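Local coordinates for sulfur oxidation protein soxB (Thermus thermophilus, PDB 2WDD) that probably hydrolyses the sulfur–sulfur bond of a protein-bound cysteine S-thiosulfonate in the sulfur oxidation pathway, using a dinuclear manganese centre, at residues A[45-50]-A[368-373]; A[74-79]-A[84-89]; A[380-385]-A[505-510]; A[391-396]-A[432-437]. All blocks are in the same frame, centred on the assembly; numbering follows the deposited sequence. Where two conformers were deposited one is given.

The four contacts lie in a row through the protein and join loops near the manganese site to the sheet of the C-terminal 5'-nucleotidase domain. Along the sequence, both segments of interaction 2 fall between those of interaction 1, which closes before interaction 3 opens; both segments of interaction 4 fall between those of interaction 3. Interaction 1 lies between interactions 2 and 3, its centre about 15 Å and 16 Å from theirs, and touches both, reaching interaction 3 through the Lys373–Asp382 salt bridge. Interactions 3 and 4, with centres about 11 Å apart, share helix 380-392 and the neighbouring strands 501-507 and 431-438. The centres of interactions 2 and 4 are about 40 Å apart.

Interaction 1: A[45-50]-A[368-373]; sequences YFMEPP and ETLLYK
This is a buried, wholly apolar contact between two irregular loops, in which a methionine methyl sits over a tyrosine ring. Segment 45-50 belongs to the long loop after strand 29-34, and segment 368-373 lies in the loop between strand 365-367 and helix 380-392. Their backbones come closest at Met47 and Tyr372, whose CA atoms are 6.8 Å apart. Met47 leaves its backbone extended and then bends at the last torsion (chi3 87°), which brings CE over one face of Tyr372. Met47 CE lies 4.0 Å from the centroid of the Tyr372 ring, 28° off the ring normal, a CH-pi contact, and it also reaches the root of the ring, with CE 3.6 Å from Tyr372 CG. The sulfur is farther off and oblique to the ring, and it packs instead on Leu370, with Met47 SD 3.9 Å from Leu370 CD2. Pro50 adds its CG at 3.8 Å from Tyr372 CE1, also obliquely. Each residue type suits its task: methionine is flexible and polarisable enough to follow a curved surface, while proline presents a rigid hydrocarbon edge. Phe91 and Val92 of helix 91-98 extend the apolar cluster beside Met47 and Leu370. The side chain of Met47 is about 12 Å from that of the manganese ligand His288, so the cluster is packing near the metal centre, and its pattern is that of a Met-aromatic contact.

Interaction 2: A[74-79]-A[84-89]; sequences YGVERG and YLLSYV
Val76 faces Leu86, and Arg78 faces Val89: Val76 CA lies 8.8 Å from Leu86 CA, and Arg78 CA 8.3 Å from Val89 CA. The two segments run 41° apart over their touching parts. Segment 74-79 leaves helix 67-74, and 84-89 is the end of helix 81-86 with the turn after it. Helix 67-74 closes in a Schellman motif at Gly75, whose positive phi of 66° is easily adopted by glycine, and the chain then runs alongside the end of helix 81-86. Beyond that helix, the backbone N of Val89 donates to Ser87 OG at 3.1 Å, nearly straight at 168°, which makes an ST turn. The same hydroxyl oxygen is also hydrogen-bonded to Gly67 O at the start of the preceding helix, tying the turn back to it. Between the segments the packing is apolar. Leu86, its CG turned away from its own backbone N, extends one methyl to both Val76 and Tyr74: Leu86 CD2 is 3.9 Å from Val76 CG2, a compact aliphatic contact, and 4.3 Å from Tyr74 CD2, where it meets the ring obliquely. Ile70, Leu71 and Leu290 also pack on this leucine. Farther along, the extended chain of Arg78 crosses Val89 at about a right angle. Its NE forms a salt bridge with Asp90 OD2. Arg78 NH2, itself hydrogen-bonded nearby, also touches Val89 CG1 at 3.7 Å, the methyl lying oblique to the guanidinium.

Interaction 3: A[380-385]-A[505-510]; sequences TWDQLV and AAYGGR
The Tyr507 ring meets Val385 obliquely, Val385 CG1 standing 3.7 Å from Tyr507 CE2, and carries two waters in its plane at the hydroxyl edge. One of these waters also lies in the plane of the Trp381 indole, at its N-H edge, while Val385 CG2 rests 3.2 Å above one indole face, offset toward the rim. Val385 thus serves both aromatics: one methyl touches the tyrosine and the other the tryptophan one helical turn earlier. A beta-branched valine, with two methyls diverging from one carbon, suits that double duty.

Tyr507 points from strand 501-507 toward helix 380-392, which packs against this sheet in the C-terminal 5'-nucleotidase domain. Its CG sits between the backbone N and the carbonyl carbon (chi1 73°), and from there the ring and its hydroxyl reach across to the helix. No direct hydrogen bond joins the segments; water bridges the gap. Water 1 accepts from Trp381 NE1 at 3.0 Å and lies 2.7 Å from Tyr507 OH. Water 2 donates to Asp382 OD1 at 2.7 Å and is 2.6 Å from Tyr507 OH. The carboxylate has further partners: Lys373 NZ bridges to OD1, while Arg468 NE and Ser379 OG bind OD2. Tyr424 stacks with Trp381.

Since the hydroxyl contacts both waters, it links, through one water on each side, the indole N-H and the carboxylate inside buried surroundings. The two cations would be expected to keep Asp382 ionised, and its charge may polarise water 2 and, through it, the phenol.

Interaction 4: A[391-396]-A[432-437]; sequences AIYPEV and LYLFYL
Tyr393 lays its ring alongside Leu432 and Leu434, two leucines on the same side of strand 431-438. Its CG is set beside the backbone N, opposite the carbonyl carbon (chi1 -56°), which swings the ring toward the strand. Leu434 CD2 then approaches obliquely at 3.8 Å from Tyr393 CD1, and Leu432 CD2, also obliquely, at 4.0 Å from Tyr393 CE2; both methyls lie on the same side of the ring plane, near opposite edges of the ring. Leu432 and the tyrosine run antiparallel, side by side, whereas Leu434 crosses it. The chi1 of Leu434, -96°, is off the staggered value, whereas Leu432 is staggered with CG anti to its backbone N. Leu434 meets Tyr393 through CD2 and Val396 through CG. Val396 has CG2 beside its backbone N, and this methyl sits 4.0 Å from Leu434 CG, the two side chains meeting at about a right angle.

The backbone brings these groups together by a type I beta turn from Tyr393 to Val396, closed by Val396 N to Tyr393 O at 3.0 Å. Pro394 fits its second position, where the fixed proline phi matches what the turn needs. Helix 380-392 ends just before the turn, and the chain goes on into strand 398-401, so the contact packs the link between helix and strand against the sheet of the C-terminal 5'-nucleotidase domain. In the conformer given, Ile392 CG2 lies on the opposite side of the Tyr393 ring from the leucines, toward its rim. Tyrosine suits this place because its ring offers a broad apolar surface to two leucine methyls while its OH, at the polar end, is hydrogen-bonded to Arg524 NE; the backbone of Arg524 pairs with that of Leu432.

Interaction 1: A[45-50]-A[368-373]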
# COMPACT_ATOMS: atom_id res chain seq x y z
N TYR A 45 -5.10 -13.46 0.54
CA TYR A 45 -4.64 -13.29 1.91
C TYR A 45 -3.64 -12.16 1.95
O TYR A 45 -2.90 -11.96 0.99
CB TYR A 45 -4.02 -14.59 2.42
CG TYR A 45 -4.99 -15.74 2.36
CD1 TYR A 45 -5.90 -15.97 3.39
CD2 TYR A 45 -5.05 -16.55 1.23
CE1 TYR A 45 -6.82 -17.02 3.31
CE2 TYR A 45 -5.97 -17.60 1.14
CZ TYR A 45 -6.82 -17.84 2.20
OH TYR A 45 -7.73 -18.87 2.11
N PHE A 46 -3.64 -11.40 3.04
CA PHE A 46 -2.74 -10.26 3.16
C PHE A 46 -2.36 -10.06 4.63
O PHE A 46 -3.14 -9.49 5.41
CB PHE A 46 -3.40 -9.00 2.61
CG PHE A 46 -2.46 -7.82 2.44
CD1 PHE A 46 -1.81 -7.59 1.23
CD2 PHE A 46 -2.25 -6.94 3.49
CE1 PHE A 46 -0.96 -6.51 1.08
CE2 PHE A 46 -1.38 -5.86 3.35
CZ PHE A 46 -0.74 -5.65 2.14
N MET A 47 -1.17 -10.54 4.99
CA MET A 47 -0.69 -10.43 6.36
C MET A 47 -0.00 -9.09 6.60
O MET A 47 0.77 -8.62 5.77
CB MET A 47 0.31 -11.55 6.63
CG MET A 47 0.76 -11.62 8.08
SD MET A 47 2.01 -12.90 8.33
CE MET A 47 3.46 -11.93 7.94
N GLU A 48 -0.25 -8.51 7.78
CA GLU A 48 0.44 -7.29 8.16
C GLU A 48 1.91 -7.59 8.44
O GLU A 48 2.30 -8.74 8.67
CB GLU A 48 -0.22 -6.65 9.39
CG GLU A 48 -1.65 -6.19 9.10
CD GLU A 48 -1.70 -5.10 8.04
OE1 GLU A 48 -0.93 -4.12 8.13
OE2 GLU A 48 -2.48 -5.24 7.07
N PRO A 49 2.75 -6.55 8.42
CA PRO A 49 4.19 -6.76 8.61
C PRO A 49 4.55 -7.27 9.99
O PRO A 49 4.02 -6.80 10.99
CB PRO A 49 4.78 -5.36 8.44
CG PRO A 49 3.64 -4.40 8.65
CD PRO A 49 2.42 -5.14 8.13
N PRO A 50 5.55 -8.15 10.06
CA PRO A 50 6.01 -8.58 11.38
C PRO A 50 6.83 -7.47 12.06
O PRO A 50 6.95 -7.45 13.29
CB PRO A 50 6.89 -9.81 11.09
CG PRO A 50 6.60 -10.20 9.68
CD PRO A 50 6.04 -9.00 8.96
N GLU A 368 5.32 -24.51 0.08
CA GLU A 368 5.17 -25.34 1.26
C GLU A 368 5.00 -24.53 2.55
O GLU A 368 4.47 -25.03 3.54
CB GLU A 368 6.34 -26.32 1.36
CG GLU A 368 6.32 -27.29 0.19
CD GLU A 368 7.31 -28.42 0.36
OE1 GLU A 368 8.06 -28.42 1.35
OE2 GLU A 368 7.35 -29.30 -0.53
N THR A 369 5.43 -23.28 2.52
CA THR A 369 5.34 -22.44 3.69
C THR A 369 4.82 -21.05 3.35
O THR A 369 4.64 -20.71 2.19
CB THR A 369 6.69 -22.35 4.43
OG1 THR A 369 7.64 -21.73 3.57
CG2 THR A 369 7.19 -23.75 4.79
N LEU A 370 4.58 -20.24 4.38
CA LEU A 370 4.03 -18.90 4.21
C LEU A 370 4.95 -17.97 3.44
O LEU A 370 6.09 -17.76 3.84
CB LEU A 370 3.83 -18.28 5.59
CG LEU A 370 3.08 -16.94 5.62
CD1 LEU A 370 1.64 -17.14 5.20
CD2 LEU A 370 3.18 -16.34 7.04
N LEU A 371 4.42 -17.36 2.38
CA LEU A 371 5.16 -16.36 1.61
C LEU A 371 4.47 -15.02 1.89
O LEU A 371 3.31 -14.81 1.54
CB LEU A 371 5.11 -16.67 0.11
CG LEU A 371 5.86 -17.93 -0.30
CD1 LEU A 371 5.64 -18.23 -1.79
CD2 LEU A 371 7.37 -17.75 -0.01
N TYR A 372 5.18 -14.13 2.58
CA TYR A 372 4.64 -12.81 2.90
C TYR A 372 5.60 -11.76 2.34
O TYR A 372 6.78 -12.04 2.11
CB TYR A 372 4.45 -12.62 4.42
CG TYR A 372 5.72 -12.74 5.23
CD1 TYR A 372 6.47 -11.61 5.57
CD2 TYR A 372 6.18 -13.98 5.66
CE1 TYR A 372 7.61 -11.71 6.35
CE2 TYR A 372 7.33 -14.09 6.42
CZ TYR A 372 8.06 -12.96 6.74
OH TYR A 372 9.20 -13.06 7.50
N LYS A 373 5.07 -10.56 2.13
CA LYS A 373 5.83 -9.48 1.52
C LYS A 373 6.18 -8.31 2.43
O LYS A 373 7.28 -7.77 2.36
CB LYS A 373 5.02 -8.92 0.34
CG LYS A 373 5.56 -7.60 -0.22
CD LYS A 373 6.77 -7.86 -1.12
CE LYS A 373 7.45 -6.57 -1.58
NZ LYS A 373 8.36 -6.85 -2.74

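Interaction 2: A[74-79]-A[84-89]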
# COMPACT_ATOMS: atom_id res chain seq x y z
N TYR A 74 -4.91 -1.11 20.60
CA TYR A 74 -6.30 -0.90 20.23
C TYR A 74 -7.30 -1.71 21.06
O TYR A 74 -8.49 -1.64 20.82
CB TYR A 74 -6.48 -1.18 18.73
CG TYR A 74 -5.80 -0.14 17.88
CD1 TYR A 74 -6.31 1.16 17.82
CD2 TYR A 74 -4.64 -0.42 17.17
CE1 TYR A 74 -5.69 2.13 17.07
CE2 TYR A 74 -4.00 0.55 16.42
CZ TYR A 74 -4.54 1.83 16.37
OH TYR A 74 -3.92 2.80 15.62
N GLY A 75 -6.80 -2.49 22.02
CA GLY A 75 -7.71 -3.28 22.84
C GLY A 75 -8.44 -4.35 22.06
O GLY A 75 -9.59 -4.68 22.36
N VAL A 76 -7.77 -4.91 21.06
CA VAL A 76 -8.34 -5.96 20.23
C VAL A 76 -7.98 -7.32 20.79
O VAL A 76 -6.80 -7.60 21.05
CB VAL A 76 -7.89 -5.79 18.77
CG1 VAL A 76 -8.42 -6.94 17.89
CG2 VAL A 76 -8.39 -4.46 18.26
N GLU A 77 -9.00 -8.15 20.99
CA GLU A 77 -8.77 -9.47 21.54
C GLU A 77 -8.12 -10.41 20.54
O GLU A 77 -8.45 -10.42 19.35
CB GLU A 77 -10.07 -10.06 22.09
CG GLU A 77 -10.63 -9.31 23.28
CD GLU A 77 -11.13 -10.22 24.38
OE1 GLU A 77 -12.06 -11.02 24.11
OE2 GLU A 77 -10.61 -10.15 25.51
N ARG A 78 -7.18 -11.19 21.03
CA ARG A 78 -6.46 -12.15 20.22
C ARG A 78 -7.46 -13.16 19.63
O ARG A 78 -8.37 -13.61 20.33
CB ARG A 78 -5.47 -12.90 21.11
CG ARG A 78 -4.54 -13.80 20.36
CD ARG A 78 -3.50 -14.43 21.27
NE ARG A 78 -2.52 -15.14 20.47
CZ ARG A 78 -1.34 -15.55 20.91
NH1 ARG A 78 -0.97 -15.32 22.17
NH2 ARG A 78 -0.53 -16.17 20.07
N GLY A 79 -7.27 -13.54 18.37
CA GLY A 79 -8.10 -14.55 17.74
C GLY A 79 -9.40 -14.08 17.12
O GLY A 79 -10.15 -14.89 16.59
N TYR A 84 -7.15 -10.84 13.21
CA TYR A 84 -6.69 -11.48 11.97
C TYR A 84 -6.26 -10.42 10.94
O TYR A 84 -5.22 -10.56 10.28
CB TYR A 84 -7.83 -12.34 11.40
CG TYR A 84 -7.66 -12.83 9.98
CD1 TYR A 84 -6.46 -13.37 9.52
CD2 TYR A 84 -8.75 -12.83 9.11
CE1 TYR A 84 -6.34 -13.86 8.22
CE2 TYR A 84 -8.62 -13.28 7.81
CZ TYR A 84 -7.43 -13.82 7.37
OH TYR A 84 -7.33 -14.30 6.06
N LEU A 85 -7.03 -9.35 10.81
CA LEU A 85 -6.68 -8.29 9.86
C LEU A 85 -5.49 -7.46 10.35
O LEU A 85 -4.64 -7.02 9.58
CB LEU A 85 -7.87 -7.33 9.70
CG LEU A 85 -8.85 -7.63 8.55
CD1 LEU A 85 -9.48 -9.00 8.69
CD2 LEU A 85 -9.92 -6.54 8.48
N LEU A 86 -5.50 -7.19 11.65
CA LEU A 86 -4.61 -6.22 12.26
C LEU A 86 -3.16 -6.59 12.50
O LEU A 86 -2.29 -5.71 12.52
CB LEU A 86 -5.25 -5.79 13.60
CG LEU A 86 -4.77 -4.53 14.31
CD1 LEU A 86 -4.96 -3.30 13.41
CD2 LEU A 86 -5.59 -4.35 15.61
N SER A 87 -2.89 -7.87 12.71
CA SER A 87 -1.55 -8.29 13.11
C SER A 87 -1.12 -9.60 12.45
O SER A 87 -1.96 -10.40 12.03
CB SER A 87 -1.60 -8.48 14.63
OG SER A 87 -0.42 -9.03 15.17
N TYR A 88 0.19 -9.86 12.43
CA TYR A 88 0.72 -11.13 11.92
C TYR A 88 0.53 -12.25 12.95
O TYR A 88 0.70 -13.42 12.63
CB TYR A 88 2.23 -11.02 11.59
CG TYR A 88 3.14 -10.86 12.79
CD1 TYR A 88 3.70 -11.96 13.43
CD2 TYR A 88 3.45 -9.60 13.27
CE1 TYR A 88 4.52 -11.79 14.57
CE2 TYR A 88 4.26 -9.42 14.36
CZ TYR A 88 4.79 -10.50 15.00
OH TYR A 88 5.61 -10.27 16.08
N VAL A 89 0.25 -11.89 14.21
CA VAL A 89 0.10 -12.91 15.26
C VAL A 89 -0.99 -13.92 14.87
O VAL A 89 -2.07 -13.52 14.44
CB VAL A 89 -0.16 -12.26 16.64
CG1 VAL A 89 -0.51 -13.31 17.69
CG2 VAL A 89 1.08 -11.47 17.07

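Interaction 3: A[380-385]-A[505-510]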
# COMPACT_ATOMS: atom_id res chain seq x y z
N THR A 380 9.73 -13.46 3.20
CA THR A 380 9.97 -14.74 2.53
C THR A 380 9.66 -14.65 1.04
O THR A 380 10.32 -15.33 0.24
CB THR A 380 9.19 -15.88 3.19
OG1 THR A 380 7.82 -15.48 3.31
CG2 THR A 380 9.78 -16.21 4.56
N TRP A 381 8.69 -13.82 0.66
CA TRP A 381 8.41 -13.65 -0.76
C TRP A 381 9.64 -13.05 -1.44
O TRP A 381 10.07 -13.53 -2.49
CB TRP A 381 7.20 -12.73 -1.02
CG TRP A 381 7.15 -12.30 -2.47
CD1 TRP A 381 7.53 -11.09 -2.98
CD2 TRP A 381 6.88 -13.14 -3.61
NE1 TRP A 381 7.45 -11.11 -4.36
CE2 TRP A 381 7.04 -12.35 -4.77
CE3 TRP A 381 6.44 -14.47 -3.75
CZ2 TRP A 381 6.82 -12.86 -6.06
CZ3 TRP A 381 6.23 -14.97 -5.03
CH2 TRP A 381 6.42 -14.17 -6.16
N ASP A 382 10.23 -12.00 -0.86
CA ASP A 382 11.38 -11.37 -1.51
C ASP A 382 12.58 -12.30 -1.55
O ASP A 382 13.39 -12.25 -2.49
CB ASP A 382 11.71 -10.03 -0.87
CG ASP A 382 10.63 -8.99 -1.11
OD1 ASP A 382 10.24 -8.79 -2.28
OD2 ASP A 382 10.10 -8.46 -0.12
N GLN A 383 12.70 -13.18 -0.55
CA GLN A 383 13.78 -14.14 -0.60
C GLN A 383 13.54 -15.10 -1.76
O GLN A 383 14.48 -15.44 -2.49
CB GLN A 383 13.97 -14.89 0.72
CG GLN A 383 15.03 -15.97 0.56
CD GLN A 383 15.45 -16.62 1.84
OE1 GLN A 383 15.41 -16.01 2.91
NE2 GLN A 383 15.92 -17.86 1.75
N LEU A 384 12.30 -15.52 -1.96
CA LEU A 384 11.98 -16.42 -3.07
C LEU A 384 12.40 -15.77 -4.39
O LEU A 384 13.01 -16.42 -5.25
CB LEU A 384 10.48 -16.73 -3.08
CG LEU A 384 9.95 -17.64 -4.19
CD1 LEU A 384 8.59 -18.20 -3.79
CD2 LEU A 384 9.86 -16.89 -5.50
N VAL A 385 12.08 -14.49 -4.57
CA VAL A 385 12.46 -13.80 -5.80
C VAL A 385 13.98 -13.80 -5.94
O VAL A 385 14.52 -14.05 -7.03
CB VAL A 385 11.88 -12.37 -5.84
CG1 VAL A 385 12.45 -11.59 -7.04
CG2 VAL A 385 10.36 -12.41 -5.88
N ALA A 505 21.40 -7.40 -9.36
CA ALA A 505 20.17 -7.47 -10.13
C ALA A 505 19.15 -6.64 -9.37
O ALA A 505 19.21 -6.56 -8.15
CB ALA A 505 19.68 -8.91 -10.27
N ALA A 506 18.27 -5.95 -10.08
CA ALA A 506 17.26 -5.13 -9.42
C ALA A 506 16.07 -4.97 -10.33
O ALA A 506 16.21 -4.99 -11.55
CB ALA A 506 17.83 -3.75 -9.08
N TYR A 507 14.90 -4.77 -9.74
CA TYR A 507 13.70 -4.49 -10.52
C TYR A 507 12.80 -3.59 -9.67
O TYR A 507 12.94 -3.53 -8.45
CB TYR A 507 12.96 -5.79 -10.90
CG TYR A 507 12.23 -6.44 -9.75
CD1 TYR A 507 10.87 -6.22 -9.55
CD2 TYR A 507 12.88 -7.34 -8.90
CE1 TYR A 507 10.19 -6.82 -8.53
CE2 TYR A 507 12.20 -7.94 -7.84
CZ TYR A 507 10.84 -7.68 -7.67
OH TYR A 507 10.11 -8.26 -6.66
N GLY A 508 11.91 -2.86 -10.34
CA GLY A 508 10.94 -1.99 -9.67
C GLY A 508 11.46 -0.68 -9.11
O GLY A 508 10.79 -0.06 -8.27
N GLY A 509 12.62 -0.22 -9.58
CA GLY A 509 13.20 1.01 -9.08
C GLY A 509 14.16 1.65 -10.06
O GLY A 509 14.01 1.52 -11.28
N ARG A 510 15.16 2.34 -9.52
CA ARG A 510 16.14 3.08 -10.32
C ARG A 510 17.58 2.71 -10.03
O ARG A 510 18.50 3.41 -10.48
CB ARG A 510 16.00 4.57 -10.03
CG ARG A 510 14.74 5.18 -10.55
CD ARG A 510 14.62 6.61 -10.08
NE ARG A 510 13.41 7.20 -10.61
CZ ARG A 510 13.14 8.49 -10.58
NH1 ARG A 510 14.01 9.34 -10.04
NH2 ARG A 510 12.01 8.93 -11.10
O HOH W 1 7.78 -8.28 -5.30
O HOH W 2 11.25 -9.47 -4.72

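Interaction 4: A[391-396]-A[432-437]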
# COMPACT_ATOMS: atom_id res chain seq x y z
N ALA A 391 18.91 -18.52 -9.43
CA ALA A 391 18.80 -19.82 -10.09
C ALA A 391 18.92 -19.66 -11.60
O ALA A 391 19.56 -20.48 -12.27
CB ALA A 391 17.46 -20.50 -9.74
N ILE A 392 18.30 -18.62 -12.15
CA ILE A 392 18.33 -18.40 -13.59
C ILE A 392 19.56 -17.64 -14.05
O ILE A 392 20.02 -17.82 -15.19
CB ILE A 392 17.02 -17.80 -14.10
CG1 ILE A 392 15.87 -18.79 -13.87
CG2 ILE A 392 17.12 -17.44 -15.58
CD1 ILE A 392 14.51 -18.19 -14.06
N TYR A 393 20.11 -16.81 -13.17
CA TYR A 393 21.31 -16.03 -13.45
C TYR A 393 22.33 -16.23 -12.34
O TYR A 393 22.51 -15.38 -11.47
CB TYR A 393 20.96 -14.55 -13.56
CG TYR A 393 19.91 -14.27 -14.59
CD1 TYR A 393 20.23 -14.19 -15.94
CD2 TYR A 393 18.58 -14.08 -14.22
CE1 TYR A 393 19.27 -13.93 -16.88
CE2 TYR A 393 17.60 -13.82 -15.16
CZ TYR A 393 17.95 -13.75 -16.50
OH TYR A 393 16.99 -13.52 -17.46
N PRO A 394 23.01 -17.39 -12.34
CA PRO A 394 23.98 -17.78 -11.32
C PRO A 394 25.14 -16.80 -11.11
O PRO A 394 25.76 -16.80 -10.04
CB PRO A 394 24.48 -19.15 -11.81
CG PRO A 394 23.40 -19.64 -12.74
CD PRO A 394 22.83 -18.41 -13.38
N GLU A 395 25.42 -15.95 -12.10
CA GLU A 395 26.48 -14.97 -11.97
C GLU A 395 26.13 -13.84 -10.99
O GLU A 395 27.02 -13.17 -10.46
CB GLU A 395 26.81 -14.37 -13.34
CG GLU A 395 26.89 -15.41 -14.46
CD GLU A 395 25.64 -15.46 -15.33
OE1 GLU A 395 25.79 -15.43 -16.57
OE2 GLU A 395 24.52 -15.58 -14.79
N VAL A 396 24.84 -13.65 -10.73
CA VAL A 396 24.39 -12.58 -9.83
C VAL A 396 24.79 -12.83 -8.39
O VAL A 396 24.50 -13.89 -7.83
CB VAL A 396 22.89 -12.35 -9.95
CG1 VAL A 396 22.42 -11.32 -8.91
CG2 VAL A 396 22.54 -11.90 -11.35
N LEU A 432 13.71 -6.55 -15.12
CA LEU A 432 14.78 -6.95 -14.24
C LEU A 432 16.07 -6.49 -14.92
O LEU A 432 16.28 -6.76 -16.12
CB LEU A 432 14.81 -8.48 -14.08
CG LEU A 432 16.02 -9.02 -13.30
CD1 LEU A 432 15.98 -8.61 -11.83
CD2 LEU A 432 16.12 -10.55 -13.43
N TYR A 433 16.90 -5.77 -14.19
CA TYR A 433 18.16 -5.26 -14.73
C TYR A 433 19.33 -5.96 -14.05
O TYR A 433 19.29 -6.17 -12.84
CB TYR A 433 18.28 -3.76 -14.47
CG TYR A 433 17.27 -2.94 -15.21
CD1 TYR A 433 17.49 -2.57 -16.53
CD2 TYR A 433 16.06 -2.58 -14.63
CE1 TYR A 433 16.56 -1.83 -17.23
CE2 TYR A 433 15.13 -1.82 -15.31
CZ TYR A 433 15.38 -1.45 -16.62
OH TYR A 433 14.45 -0.71 -17.32
N LEU A 434 20.37 -6.29 -14.82
CA LEU A 434 21.60 -6.90 -14.29
C LEU A 434 22.72 -5.89 -14.54
O LEU A 434 22.88 -5.41 -15.66
CB LEU A 434 21.91 -8.23 -15.00
CG LEU A 434 21.44 -9.51 -14.31
CD1 LEU A 434 19.98 -9.46 -13.92
CD2 LEU A 434 21.72 -10.76 -15.15
N PHE A 435 23.45 -5.54 -13.50
CA PHE A 435 24.47 -4.51 -13.63
C PHE A 435 25.47 -4.61 -12.49
O PHE A 435 25.14 -5.10 -11.41
CB PHE A 435 23.81 -3.13 -13.61
CG PHE A 435 22.89 -2.93 -12.43
CD1 PHE A 435 23.36 -2.41 -11.23
CD2 PHE A 435 21.58 -3.37 -12.49
CE1 PHE A 435 22.51 -2.28 -10.13
CE2 PHE A 435 20.73 -3.26 -11.40
CZ PHE A 435 21.19 -2.71 -10.22
N TYR A 436 26.68 -4.11 -12.72
CA TYR A 436 27.71 -4.13 -11.69
C TYR A 436 27.63 -2.91 -10.79
O TYR A 436 27.40 -1.79 -11.25
CB TYR A 436 29.12 -4.23 -12.29
CG TYR A 436 29.36 -5.52 -13.03
CD1 TYR A 436 29.72 -6.67 -12.34
CD2 TYR A 436 29.11 -5.62 -14.39
CE1 TYR A 436 29.91 -7.88 -13.01
CE2 TYR A 436 29.30 -6.82 -15.07
CZ TYR A 436 29.68 -7.94 -14.37
OH TYR A 436 29.86 -9.13 -15.04
N LEU A 437 27.88 -3.14 -9.51
CA LEU A 437 27.96 -2.08 -8.53
C LEU A 437 29.26 -2.29 -7.77
O LEU A 437 29.60 -3.42 -7.44
CB LEU A 437 26.82 -2.19 -7.50
CG LEU A 437 25.42 -1.76 -7.92
CD1 LEU A 437 24.45 -1.98 -6.75
CD2 LEU A 437 25.38 -0.31 -8.39